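5-formyl-3-hydroxy-2-methylpyridine 4-carboxylate 5-dehydrogenase (Mesorhizobium japonicum MAFF 303099, PDB 4OM8) oxidises the vitamin B6 breakdown product 5-formyl-3-hydroxy-2-methylpyridine-4-carboxylate with NAD+ and can also reduce it with NADH, acting as a homodimeric dismutase. Local coordinates at residues 180-183 and 188-191; 17-22 and 46-51; 224-229 and 303-308; 108-113 and 161-166; 197-202 and 260-265. One frame throughout, in Å; residues are numbered along the deposited sequence. Where two conformers were deposited one is given.

From the N terminus, contact 2 comes first: it closes the loop that runs from helix 14-23 through strand 27-31 to helix 35-54, pairing the two helices in the NAD-binding Rossmann domain. Contact 4 closes a longer excursion of the same domain, setting helix 158-170 against strand 110-113. Contact 1 then shuts the short linker between strand 174-178 and helix 187-203, where the Rossmann part hands over to the helical C-terminal part. These three follow one another in series. The last two cross: contact 5 joins 197-202 to 260-265, while contact 3 starts inside that loop at 224-229 and ends beyond it at 303-308. Contacts 1, 3 and 5 also touch the second subunit.

Contact 1. Residues 180-183 and 188-191; sequences KDVP and NRVL
The carbonyl oxygen of P183 accepts a hydrogen bond from NH1 of R189, with 2.9 Å between P183 O and R189 NH1. This bond fastens the linker that leaves the last Rossmann strand, 174-178, to the first turn of helix 187-203, the first helix of the C-terminal domain. NH1 reaches the oxygen in the carbonyl plane, on a lone pair, and the N-H...O angle of 159° is fairly straight; the oxygen in turn lies near the guanidinium plane. A bend at chi3 (70°) folds the arginine chain round the same oxygen, so that its methylenes also crowd it, R189 CG at 3.1 Å and R189 CD at 3.2 Å from P183 O. A long, flexible, flat cation suits this place because it has several donors to share. R189 NE and NH1 also form salt bridges with E197 and D251 of the second subunit, so the group that pins the linker belongs to the dimer interface as well. A leucine here would probably leave P183 O without this donor and both of those carboxylates without this cationic partner. P183, whose ring restrains its own backbone, lies beside the R189 side chain and points the same way, its ring nearest to NH1. V182 supplies the apolar side: its branch crosses the aliphatic part of the arginine at about a right angle, with V182 CG2 3.8 Å from R189 CD.

Contact 2. Residues 17-22 and 46-51; sequences MAARLA and SVAETV
A19 and A48 make the apolar part of this contact, methyl against methyl, with A19 CB 4.1 Å from A48 CB. Small residues suit both places, since the two helices, 14-23 and 35-54 of the NAD-binding Rossmann domain, come close here: the CA atoms of A19 and E49 are 6.3 Å apart. L45 and L52 of helix 35-54 also pack on A19, while its neighbour A18 touches strands 4-8 and 66-70.

The second kind of contact is between a charged group and a methyl. The glutamate chain of E49 bends at chi2 (-74°), bringing its carboxylate back beside A19, where E49 OE2 lies 3.7 Å from A19 CB.

The polar link is made by one water. It donates to A19 O at 2.8 Å and to E49 OE1 at 2.7 Å, using both its protons as a bridge from helix backbone to carboxylate. E49 OE1 has a second partner in the salt bridge to R23.

The chemistry thus divides the contact: the small alanine methyls allow the close approach of the helices, while the carboxylate at the rim is satisfied by a water and an arginine. The negative charge of E49 is probably steadied chiefly by R23.

Contact 3. Residues 224-229 and 303-308; sequences IAVIGP and RILEGR
L305 meets A225 and V226, joining the last turns of helix 284-305 to the end of helix 209-226 in the helical C-terminal part of the subunit; the chain turns out of the helix at G307 through a Schellman motif. Along the second segment, R303 comes first, and its contribution is its carbonyl, which the motif uses. I304 turns instead to the dimer partner, packing on V301 of the second subunit. L305 then carries the whole contact. Its CG stands anti to the carbonyl carbon (chi1 -69°), which carries the forked end to helix 209-226, and the two methyls there divide the work. One branch reaches the alanine methyl, with L305 CD1 4.0 Å from A225 CB. The other, L305 CD2, lies 3.7 Å from V226 CG2, and the leucine and valine side chains cross there at about a right angle. L305 CD2 also comes within 3.5 Å of A225 O. Leucine suits the place because its fork can touch two successive residues of the other helix at once, and W218 of the second subunit packs on it too. E306 points its carboxylate to R302 in a salt bridge. G307 has positive phi (96°), where a CB would jam against the preceding carbonyl oxygen, which explains the glycine; its N bonds to I304 O at 2.9 Å. The motif closes with R308 N donating to R303 O at 3.0 Å.

Contact 4. Residues 108-113 and 161-166; sequences DTIVAS and VATIRD
I110 is packed against T163 and I164, where helix 158-170 lies on the sheet of the Rossmann domain. The contact is purely apolar across the two segments. I110 and I164 lie alongside one another, pointing opposite ways, I110 CG2 standing 4.0 Å from I164 CD1. Toward T163 the isoleucine uses its long branch: I110 CD1 comes to 3.8 Å from T163 CG2. With T163 OG1 beside the backbone N (chi1 -63°), CG2 falls anti to that N and faces the sheet. A branched, elongated isoleucine suits the strand because its two arms can serve two neighbours on one helix turn; an alanine in its place would probably open a gap beneath T163 and I164. L82 of the neighbouring strand touches both isoleucines, and V134 also packs on I110, so L82 and V134 extend the apolar layer round I110.

The polar interactions run within each element or its neighbours. Backbone bonds from I110 to D81 and V83 hold strand 110-113 in the sheet beside strand 82-85, and the helix keeps its own ladder, with R165 N 2.9 Å from V161 O. T163 settles its hydroxyl inside the helix too, through a hydrogen bond between T163 OG1 and the carbonyl O of Q159.

Contact 5. Residues 197-202 and 260-265; sequences EAVDLV and PMVLEK
M261 lays the end of its chain against V199 and V202, two residues one turn apart on helix 187-203, and this is the heart of the contact. In the conformer described here CG is anti to the backbone N (chi1 174°), so the methionine runs out straight from helix 260-267 before bending at chi3 to bring the methyl CE back onto its partners. V202 and M261 cross at about a right angle, and both the sulfur and the methyl meet the valine, M261 SD and M261 CE each 3.8 Å from V202 CG1. Against V199 the crossing is slanted and the methyl alone makes the contact, with M261 CE 3.8 Å from V199 CG1 and 3.7 Å from V199 O. A methionine suits this place because its unbranched, flexible arm and polarisable sulfur can follow the uneven surface between two valines. The valines in turn each hold out the branch anti to their own backbone N. V262 adds a looser touch, V262 CG2 to V199 CG1 at 4.3 Å.

Beyond the segments, M261 N bonds to the carboxylate of E203, tying the start of the second helix to the end of the first, and L233 of the second subunit packs on V199. The short helix segments stand nearly perpendicular, at 81°, their axes 10.4 Å apart at the closest; this steep crossing, with one long methionine laid against two valines, fits the all-helical C-terminal domain of the 3-hydroxyacyl-CoA dehydrogenase family.

Contact 1. Residues 180-183 and 188-191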
# COMPACT_ATOMS: atom_id res chain seq x y z
N LYS A 180 13.15 8.57 -16.18
CA LYS A 180 12.48 8.89 -17.44
C LYS A 180 11.24 9.72 -17.13
O LYS A 180 10.54 9.47 -16.15
CB LYS A 180 12.11 7.61 -18.21
CG LYS A 180 13.31 6.77 -18.63
CD LYS A 180 12.92 5.56 -19.46
CE LYS A 180 14.13 4.66 -19.69
NZ LYS A 180 13.78 3.41 -20.43
N ASP A 181 10.97 10.68 -18.00
CA ASP A 181 9.82 11.57 -17.85
C ASP A 181 8.54 10.88 -18.36
O ASP A 181 7.93 11.31 -19.34
CB ASP A 181 10.12 12.87 -18.61
CG ASP A 181 9.08 13.96 -18.43
OD1 ASP A 181 8.32 13.95 -17.44
OD2 ASP A 181 9.05 14.85 -19.31
N VAL A 182 8.14 9.81 -17.68
CA VAL A 182 6.95 9.04 -18.06
C VAL A 182 5.70 9.59 -17.38
O VAL A 182 5.78 10.19 -16.31
CB VAL A 182 7.12 7.54 -17.70
CG1 VAL A 182 8.27 6.95 -18.49
CG2 VAL A 182 7.32 7.35 -16.21
N PRO A 183 4.53 9.39 -18.02
CA PRO A 183 3.28 9.91 -17.43
C PRO A 183 3.06 9.37 -16.02
O PRO A 183 3.08 8.16 -15.83
CB PRO A 183 2.20 9.40 -18.40
CG PRO A 183 2.91 9.28 -19.72
CD PRO A 183 4.31 8.82 -19.37
N ASN A 188 2.51 7.83 -8.82
CA ASN A 188 1.12 7.78 -9.24
C ASN A 188 0.88 6.70 -10.30
O ASN A 188 -0.25 6.25 -10.45
CB ASN A 188 0.65 9.15 -9.71
CG ASN A 188 0.21 10.01 -8.54
OD1 ASN A 188 -0.40 9.49 -7.61
ND2 ASN A 188 0.54 11.31 -8.56
N ARG A 189 1.93 6.24 -10.99
CA ARG A 189 1.75 5.09 -11.88
C ARG A 189 1.41 3.85 -11.08
O ARG A 189 0.47 3.11 -11.40
CB ARG A 189 2.99 4.83 -12.72
CG ARG A 189 3.24 5.88 -13.79
CD ARG A 189 4.35 5.46 -14.74
NE ARG A 189 4.01 4.35 -15.62
CZ ARG A 189 3.47 4.50 -16.83
NH1 ARG A 189 3.19 5.70 -17.30
NH2 ARG A 189 3.21 3.42 -17.56
N VAL A 190 2.18 3.60 -10.03
CA VAL A 190 1.94 2.42 -9.23
C VAL A 190 0.59 2.57 -8.50
O VAL A 190 -0.19 1.61 -8.43
CB VAL A 190 3.09 2.15 -8.25
CG1 VAL A 190 2.78 0.95 -7.37
CG2 VAL A 190 4.39 1.91 -9.02
N LEU A 191 0.29 3.77 -8.02
CA LEU A 191 -1.00 4.00 -7.37
C LEU A 191 -2.17 3.78 -8.32
O LEU A 191 -3.15 3.12 -7.98
CB LEU A 191 -1.07 5.42 -6.80
CG LEU A 191 -2.42 5.78 -6.15
CD1 LEU A 191 -2.72 4.88 -4.94
CD2 LEU A 191 -2.46 7.25 -5.76

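Contact 2. Residues 17-22 and 46-51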
# COMPACT_ATOMS: atom_id res chain seq x y z
N MET A 17 4.50 22.40 2.71
CA MET A 17 5.76 22.44 1.98
C MET A 17 6.66 23.56 2.51
O MET A 17 7.87 23.36 2.75
CB MET A 17 5.48 22.65 0.49
CG MET A 17 6.72 22.53 -0.36
SD MET A 17 6.43 23.03 -2.08
CE MET A 17 5.24 21.79 -2.60
N ALA A 18 6.07 24.74 2.68
CA ALA A 18 6.81 25.89 3.19
C ALA A 18 7.34 25.62 4.59
O ALA A 18 8.53 25.83 4.88
CB ALA A 18 5.93 27.14 3.18
N ALA A 19 6.47 25.12 5.46
CA ALA A 19 6.88 24.82 6.83
C ALA A 19 8.01 23.79 6.86
O ALA A 19 8.98 23.94 7.61
CB ALA A 19 5.69 24.32 7.62
N ARG A 20 7.91 22.75 6.03
CA ARG A 20 8.89 21.67 6.09
C ARG A 20 10.24 22.14 5.58
O ARG A 20 11.27 21.75 6.12
CB ARG A 20 8.43 20.46 5.27
CG ARG A 20 9.41 19.29 5.32
CD ARG A 20 9.60 18.84 6.75
NE ARG A 20 10.58 17.77 6.92
CZ ARG A 20 11.88 17.98 7.11
NH1 ARG A 20 12.37 19.22 7.11
NH2 ARG A 20 12.70 16.95 7.29
N LEU A 21 10.23 22.94 4.52
CA LEU A 21 11.47 23.48 4.00
C LEU A 21 12.13 24.43 4.99
O LEU A 21 13.34 24.38 5.20
CB LEU A 21 11.22 24.19 2.66
CG LEU A 21 10.86 23.23 1.52
CD1 LEU A 21 10.35 24.02 0.31
CD2 LEU A 21 12.06 22.38 1.12
N ALA A 22 11.34 25.29 5.62
CA ALA A 22 11.91 26.20 6.62
C ALA A 22 12.48 25.45 7.81
O ALA A 22 13.48 25.86 8.38
CB ALA A 22 10.86 27.19 7.08
N SER A 46 0.31 27.12 10.71
CA SER A 46 0.48 26.95 12.15
C SER A 46 0.23 25.51 12.60
O SER A 46 0.94 24.98 13.46
CB SER A 46 -0.43 27.91 12.92
OG SER A 46 -1.78 27.73 12.54
N VAL A 47 -0.76 24.88 11.99
CA VAL A 47 -1.04 23.48 12.26
C VAL A 47 0.13 22.63 11.79
O VAL A 47 0.57 21.71 12.48
CB VAL A 47 -2.34 23.03 11.58
CG1 VAL A 47 -2.56 21.53 11.78
CG2 VAL A 47 -3.52 23.80 12.15
N ALA A 48 0.68 22.98 10.63
CA ALA A 48 1.80 22.22 10.08
C ALA A 48 3.04 22.29 10.97
O ALA A 48 3.75 21.29 11.13
CB ALA A 48 2.12 22.71 8.66
N GLU A 49 3.31 23.45 11.56
CA GLU A 49 4.45 23.59 12.47
C GLU A 49 4.35 22.65 13.68
O GLU A 49 5.33 22.04 14.09
CB GLU A 49 4.59 25.04 12.95
CG GLU A 49 4.81 26.04 11.83
CD GLU A 49 6.21 25.99 11.24
OE1 GLU A 49 7.05 25.21 11.74
OE2 GLU A 49 6.48 26.76 10.28
N THR A 50 3.14 22.54 14.22
CA THR A 50 2.88 21.64 15.34
C THR A 50 3.08 20.17 14.92
O THR A 50 3.62 19.36 15.68
CB THR A 50 1.46 21.86 15.87
OG1 THR A 50 1.31 23.24 16.25
CG2 THR A 50 1.19 20.98 17.09
N VAL A 51 2.66 19.84 13.70
CA VAL A 51 2.82 18.48 13.18
C VAL A 51 4.31 18.17 13.04
O VAL A 51 4.76 17.08 13.38
CB VAL A 51 2.10 18.32 11.83
CG1 VAL A 51 2.58 17.07 11.10
CG2 VAL A 51 0.60 18.29 12.06
O HOH W 1 9.12 25.35 10.00

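Contact 3. Residues 224-229 and 303-308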
# COMPACT_ATOMS: atom_id res chain seq x y z
N ILE A 224 3.07 -3.14 2.79
CA ILE A 224 3.98 -2.41 1.90
C ILE A 224 4.60 -1.18 2.57
O ILE A 224 5.71 -0.76 2.23
CB ILE A 224 3.25 -2.00 0.59
CG1 ILE A 224 2.93 -3.24 -0.25
CG2 ILE A 224 4.06 -0.99 -0.22
CD1 ILE A 224 4.11 -3.78 -1.01
N ALA A 225 3.89 -0.61 3.55
CA ALA A 225 4.46 0.48 4.36
C ALA A 225 5.76 0.04 5.05
O ALA A 225 6.70 0.83 5.19
CB ALA A 225 3.45 0.96 5.39
N VAL A 226 5.78 -1.21 5.50
CA VAL A 226 6.94 -1.77 6.19
C VAL A 226 7.94 -2.42 5.22
O VAL A 226 9.15 -2.36 5.43
CB VAL A 226 6.47 -2.82 7.22
CG1 VAL A 226 7.65 -3.46 7.92
CG2 VAL A 226 5.54 -2.16 8.24
N ILE A 227 7.41 -3.03 4.17
CA ILE A 227 8.20 -3.80 3.22
C ILE A 227 7.86 -3.38 1.79
O ILE A 227 6.79 -3.71 1.31
CB ILE A 227 7.93 -5.31 3.36
CG1 ILE A 227 8.10 -5.76 4.82
CG2 ILE A 227 8.87 -6.10 2.44
CD1 ILE A 227 7.31 -7.02 5.15
N GLY A 228 8.76 -2.67 1.11
CA GLY A 228 8.49 -2.22 -0.25
C GLY A 228 8.31 -3.37 -1.23
O GLY A 228 8.72 -4.49 -0.95
N PRO A 229 7.68 -3.08 -2.39
CA PRO A 229 7.36 -4.16 -3.34
C PRO A 229 8.55 -5.04 -3.78
O PRO A 229 8.36 -6.25 -3.91
CB PRO A 229 6.81 -3.40 -4.56
CG PRO A 229 6.36 -2.07 -4.04
CD PRO A 229 7.22 -1.76 -2.84
N ARG A 303 6.46 7.57 12.55
CA ARG A 303 7.52 7.46 13.54
C ARG A 303 7.92 6.00 13.74
O ARG A 303 9.11 5.70 13.87
CB ARG A 303 7.09 8.11 14.85
CG ARG A 303 6.84 9.59 14.68
CD ARG A 303 6.96 10.33 15.98
NE ARG A 303 6.11 9.75 17.01
CZ ARG A 303 6.11 10.15 18.27
NH1 ARG A 303 6.92 11.12 18.66
NH2 ARG A 303 5.29 9.58 19.15
N ILE A 304 6.95 5.10 13.73
CA ILE A 304 7.28 3.68 13.82
C ILE A 304 8.09 3.19 12.60
O ILE A 304 9.06 2.46 12.73
CB ILE A 304 6.02 2.81 13.95
CG1 ILE A 304 5.23 3.21 15.20
CG2 ILE A 304 6.41 1.33 13.94
CD1 ILE A 304 6.04 3.17 16.43
N LEU A 305 7.67 3.62 11.41
CA LEU A 305 8.31 3.17 10.18
C LEU A 305 9.75 3.65 10.10
O LEU A 305 10.60 3.00 9.46
CB LEU A 305 7.52 3.64 8.96
CG LEU A 305 6.15 3.02 8.75
CD1 LEU A 305 5.48 3.61 7.54
CD2 LEU A 305 6.24 1.50 8.61
N GLU A 306 10.01 4.78 10.75
CA GLU A 306 11.35 5.37 10.80
C GLU A 306 12.24 4.73 11.85
O GLU A 306 13.41 5.09 11.98
CB GLU A 306 11.25 6.86 11.08
CG GLU A 306 10.67 7.62 9.95
CD GLU A 306 10.46 9.09 10.28
OE1 GLU A 306 10.29 9.44 11.48
OE2 GLU A 306 10.47 9.89 9.34
N GLY A 307 11.68 3.81 12.63
CA GLY A 307 12.44 3.07 13.62
C GLY A 307 12.37 3.62 15.03
O GLY A 307 13.13 3.20 15.90
N ARG A 308 11.47 4.58 15.26
CA ARG A 308 11.41 5.23 16.56
C ARG A 308 10.93 4.27 17.63
O ARG A 308 10.03 3.46 17.41
CB ARG A 308 10.50 6.46 16.53
CG ARG A 308 10.52 7.25 17.82
CD ARG A 308 9.47 8.34 17.82
NE ARG A 308 9.72 9.33 18.86
CZ ARG A 308 9.13 9.32 20.06
NH1 ARG A 308 8.25 8.37 20.36
NH2 ARG A 308 9.42 10.27 20.95

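Contact 4. Residues 108-113 and 161-166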
# COMPACT_ATOMS: atom_id res chain seq x y z
N ASP A 108 20.68 30.68 -13.34
CA ASP A 108 21.07 29.45 -12.67
C ASP A 108 20.15 29.09 -11.50
O ASP A 108 20.35 28.07 -10.84
CB ASP A 108 22.52 29.52 -12.20
CG ASP A 108 22.77 30.65 -11.22
OD1 ASP A 108 21.98 31.62 -11.20
OD2 ASP A 108 23.77 30.56 -10.48
N THR A 109 19.12 29.90 -11.26
CA THR A 109 18.09 29.52 -10.30
C THR A 109 17.40 28.24 -10.78
O THR A 109 17.03 28.15 -11.93
CB THR A 109 17.06 30.65 -10.15
OG1 THR A 109 17.69 31.76 -9.48
CG2 THR A 109 15.86 30.22 -9.32
N ILE A 110 17.22 27.26 -9.90
CA ILE A 110 16.47 26.08 -10.29
C ILE A 110 14.98 26.38 -10.18
O ILE A 110 14.52 27.00 -9.22
CB ILE A 110 16.87 24.85 -9.45
CG1 ILE A 110 18.32 24.49 -9.77
CG2 ILE A 110 15.95 23.66 -9.73
CD1 ILE A 110 18.91 23.41 -8.91
N VAL A 111 14.23 25.96 -11.20
CA VAL A 111 12.78 26.07 -11.16
C VAL A 111 12.19 24.67 -11.16
O VAL A 111 12.36 23.92 -12.11
CB VAL A 111 12.24 26.87 -12.35
CG1 VAL A 111 10.73 26.98 -12.27
CG2 VAL A 111 12.87 28.27 -12.34
N ALA A 112 11.53 24.31 -10.06
CA ALA A 112 10.94 22.99 -9.92
C ALA A 112 9.43 23.08 -10.01
O ALA A 112 8.85 24.03 -9.52
CB ALA A 112 11.34 22.37 -8.59
N SER A 113 8.81 22.10 -10.66
CA SER A 113 7.35 22.00 -10.64
C SER A 113 6.90 20.87 -9.74
O SER A 113 7.47 19.78 -9.77
CB SER A 113 6.80 21.77 -12.04
OG SER A 113 5.38 21.66 -12.00
N VAL A 161 19.15 17.67 -11.31
CA VAL A 161 18.58 16.55 -10.59
C VAL A 161 19.40 16.25 -9.34
O VAL A 161 18.84 16.08 -8.25
CB VAL A 161 18.50 15.29 -11.49
CG1 VAL A 161 18.09 14.07 -10.70
CG2 VAL A 161 17.52 15.52 -12.65
N ALA A 162 20.72 16.21 -9.48
CA ALA A 162 21.55 15.91 -8.33
C ALA A 162 21.42 16.97 -7.23
O ALA A 162 21.35 16.65 -6.06
CB ALA A 162 23.00 15.76 -8.74
N THR A 163 21.34 18.24 -7.63
CA THR A 163 21.25 19.33 -6.65
C THR A 163 19.95 19.26 -5.84
O THR A 163 19.96 19.45 -4.63
CB THR A 163 21.36 20.70 -7.33
OG1 THR A 163 22.65 20.82 -7.95
CG2 THR A 163 21.19 21.83 -6.31
N ILE A 164 18.84 18.97 -6.51
CA ILE A 164 17.56 18.85 -5.80
C ILE A 164 17.52 17.57 -4.96
O ILE A 164 17.03 17.58 -3.82
CB ILE A 164 16.39 18.92 -6.79
CG1 ILE A 164 16.34 20.31 -7.43
CG2 ILE A 164 15.06 18.57 -6.12
CD1 ILE A 164 16.21 21.46 -6.43
N ARG A 165 18.04 16.46 -5.49
CA ARG A 165 18.18 15.23 -4.69
C ARG A 165 18.93 15.53 -3.41
O ARG A 165 18.52 15.14 -2.32
CB ARG A 165 18.91 14.14 -5.47
CG ARG A 165 19.31 12.93 -4.62
CD ARG A 165 19.98 11.84 -5.46
NE ARG A 165 20.40 10.71 -4.63
CZ ARG A 165 21.57 10.63 -4.00
NH1 ARG A 165 22.47 11.61 -4.12
NH2 ARG A 165 21.87 9.56 -3.27
N ASP A 166 20.04 16.26 -3.55
CA ASP A 166 20.90 16.60 -2.42
C ASP A 166 20.21 17.51 -1.41
O ASP A 166 20.33 17.31 -0.21
CB ASP A 166 22.18 17.27 -2.94
CG ASP A 166 23.18 17.50 -1.85
OD1 ASP A 166 23.57 16.52 -1.18
OD2 ASP A 166 23.58 18.67 -1.66

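Contact 5. Residues 197-202 and 260-265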
# COMPACT_ATOMS: atom_id res chain seq x y z
N GLU A 197 -7.28 -1.73 -10.74
CA GLU A 197 -7.78 -3.07 -10.40
C GLU A 197 -8.83 -3.01 -9.29
O GLU A 197 -9.86 -3.68 -9.37
CB GLU A 197 -6.62 -3.98 -10.00
CG GLU A 197 -7.03 -5.44 -9.75
CD GLU A 197 -7.59 -6.13 -10.97
OE1 GLU A 197 -8.46 -7.01 -10.80
OE2 GLU A 197 -7.19 -5.81 -12.11
N ALA A 198 -8.58 -2.19 -8.27
CA ALA A 198 -9.53 -2.07 -7.17
C ALA A 198 -10.88 -1.56 -7.66
O ALA A 198 -11.93 -2.10 -7.29
CB ALA A 198 -8.98 -1.15 -6.08
N VAL A 199 -10.86 -0.53 -8.49
CA VAL A 199 -12.10 0.02 -9.03
C VAL A 199 -12.81 -1.04 -9.88
O VAL A 199 -14.03 -1.20 -9.78
CB VAL A 199 -11.82 1.29 -9.85
CG1 VAL A 199 -13.03 1.65 -10.75
CG2 VAL A 199 -11.45 2.44 -8.91
N ASP A 200 -12.06 -1.79 -10.68
CA ASP A 200 -12.67 -2.82 -11.52
C ASP A 200 -13.38 -3.88 -10.68
O ASP A 200 -14.50 -4.29 -10.99
CB ASP A 200 -11.62 -3.49 -12.42
CG ASP A 200 -12.26 -4.26 -13.56
OD1 ASP A 200 -13.06 -3.65 -14.32
OD2 ASP A 200 -12.00 -5.47 -13.69
N LEU A 201 -12.77 -4.27 -9.57
CA LEU A 201 -13.36 -5.32 -8.75
C LEU A 201 -14.64 -4.85 -8.06
O LEU A 201 -15.60 -5.62 -7.92
CB LEU A 201 -12.33 -5.81 -7.73
CG LEU A 201 -11.15 -6.56 -8.36
CD1 LEU A 201 -10.03 -6.74 -7.36
CD2 LEU A 201 -11.59 -7.90 -8.90
N VAL A 202 -14.66 -3.59 -7.62
CA VAL A 202 -15.85 -3.02 -7.00
C VAL A 202 -16.94 -2.89 -8.06
O VAL A 202 -18.08 -3.32 -7.86
CB VAL A 202 -15.55 -1.66 -6.36
CG1 VAL A 202 -16.85 -0.94 -5.98
CG2 VAL A 202 -14.63 -1.85 -5.15
N PRO A 260 -16.64 2.95 -15.93
CA PRO A 260 -18.05 3.35 -15.92
C PRO A 260 -18.57 3.85 -14.57
O PRO A 260 -19.32 4.83 -14.55
CB PRO A 260 -18.77 2.06 -16.33
CG PRO A 260 -17.79 1.39 -17.24
CD PRO A 260 -16.42 1.71 -16.69
N MET A 261 -18.18 3.21 -13.48
CA MET A 261 -18.64 3.61 -12.16
C MET A 261 -18.14 5.00 -11.81
O MET A 261 -18.83 5.79 -11.16
CB MET A 261 -18.19 2.59 -11.10
CG MET A 261 -18.49 2.99 -9.67
SD MET A 261 -17.97 1.72 -8.48
CE MET A 261 -16.22 1.61 -8.77
N VAL A 262 -16.92 5.32 -12.24
CA VAL A 262 -16.37 6.65 -11.98
C VAL A 262 -17.11 7.70 -12.83
O VAL A 262 -17.39 8.80 -12.34
CB VAL A 262 -14.85 6.69 -12.27
CG1 VAL A 262 -14.28 8.11 -12.23
CG2 VAL A 262 -14.11 5.82 -11.26
N LEU A 263 -17.42 7.37 -14.08
CA LEU A 263 -18.23 8.27 -14.92
C LEU A 263 -19.61 8.49 -14.30
O LEU A 263 -20.12 9.60 -14.31
CB LEU A 263 -18.36 7.71 -16.35
CG LEU A 263 -17.06 7.71 -17.14
CD1 LEU A 263 -17.23 7.00 -18.48
CD2 LEU A 263 -16.55 9.14 -17.34
N GLU A 264 -20.20 7.43 -13.76
CA GLU A 264 -21.52 7.52 -13.15
C GLU A 264 -21.51 8.43 -11.92
O GLU A 264 -22.38 9.29 -11.77
CB GLU A 264 -22.02 6.12 -12.77
CG GLU A 264 -23.42 6.11 -12.17
CD GLU A 264 -23.96 4.71 -11.97
OE1 GLU A 264 -25.20 4.55 -11.98
OE2 GLU A 264 -23.15 3.78 -11.78
N LYS A 265 -20.53 8.25 -11.04
CA LYS A 265 -20.43 9.06 -9.84
C LYS A 265 -20.23 10.52 -10.18
O LYS A 265 -20.92 11.40 -9.66
CB LYS A 265 -19.27 8.58 -8.94
CG LYS A 265 -19.47 7.20 -8.34
CD LYS A 265 -20.37 7.22 -7.13
CE LYS A 265 -20.39 5.85 -6.45
NZ LYS A 265 -21.24 5.87 -5.23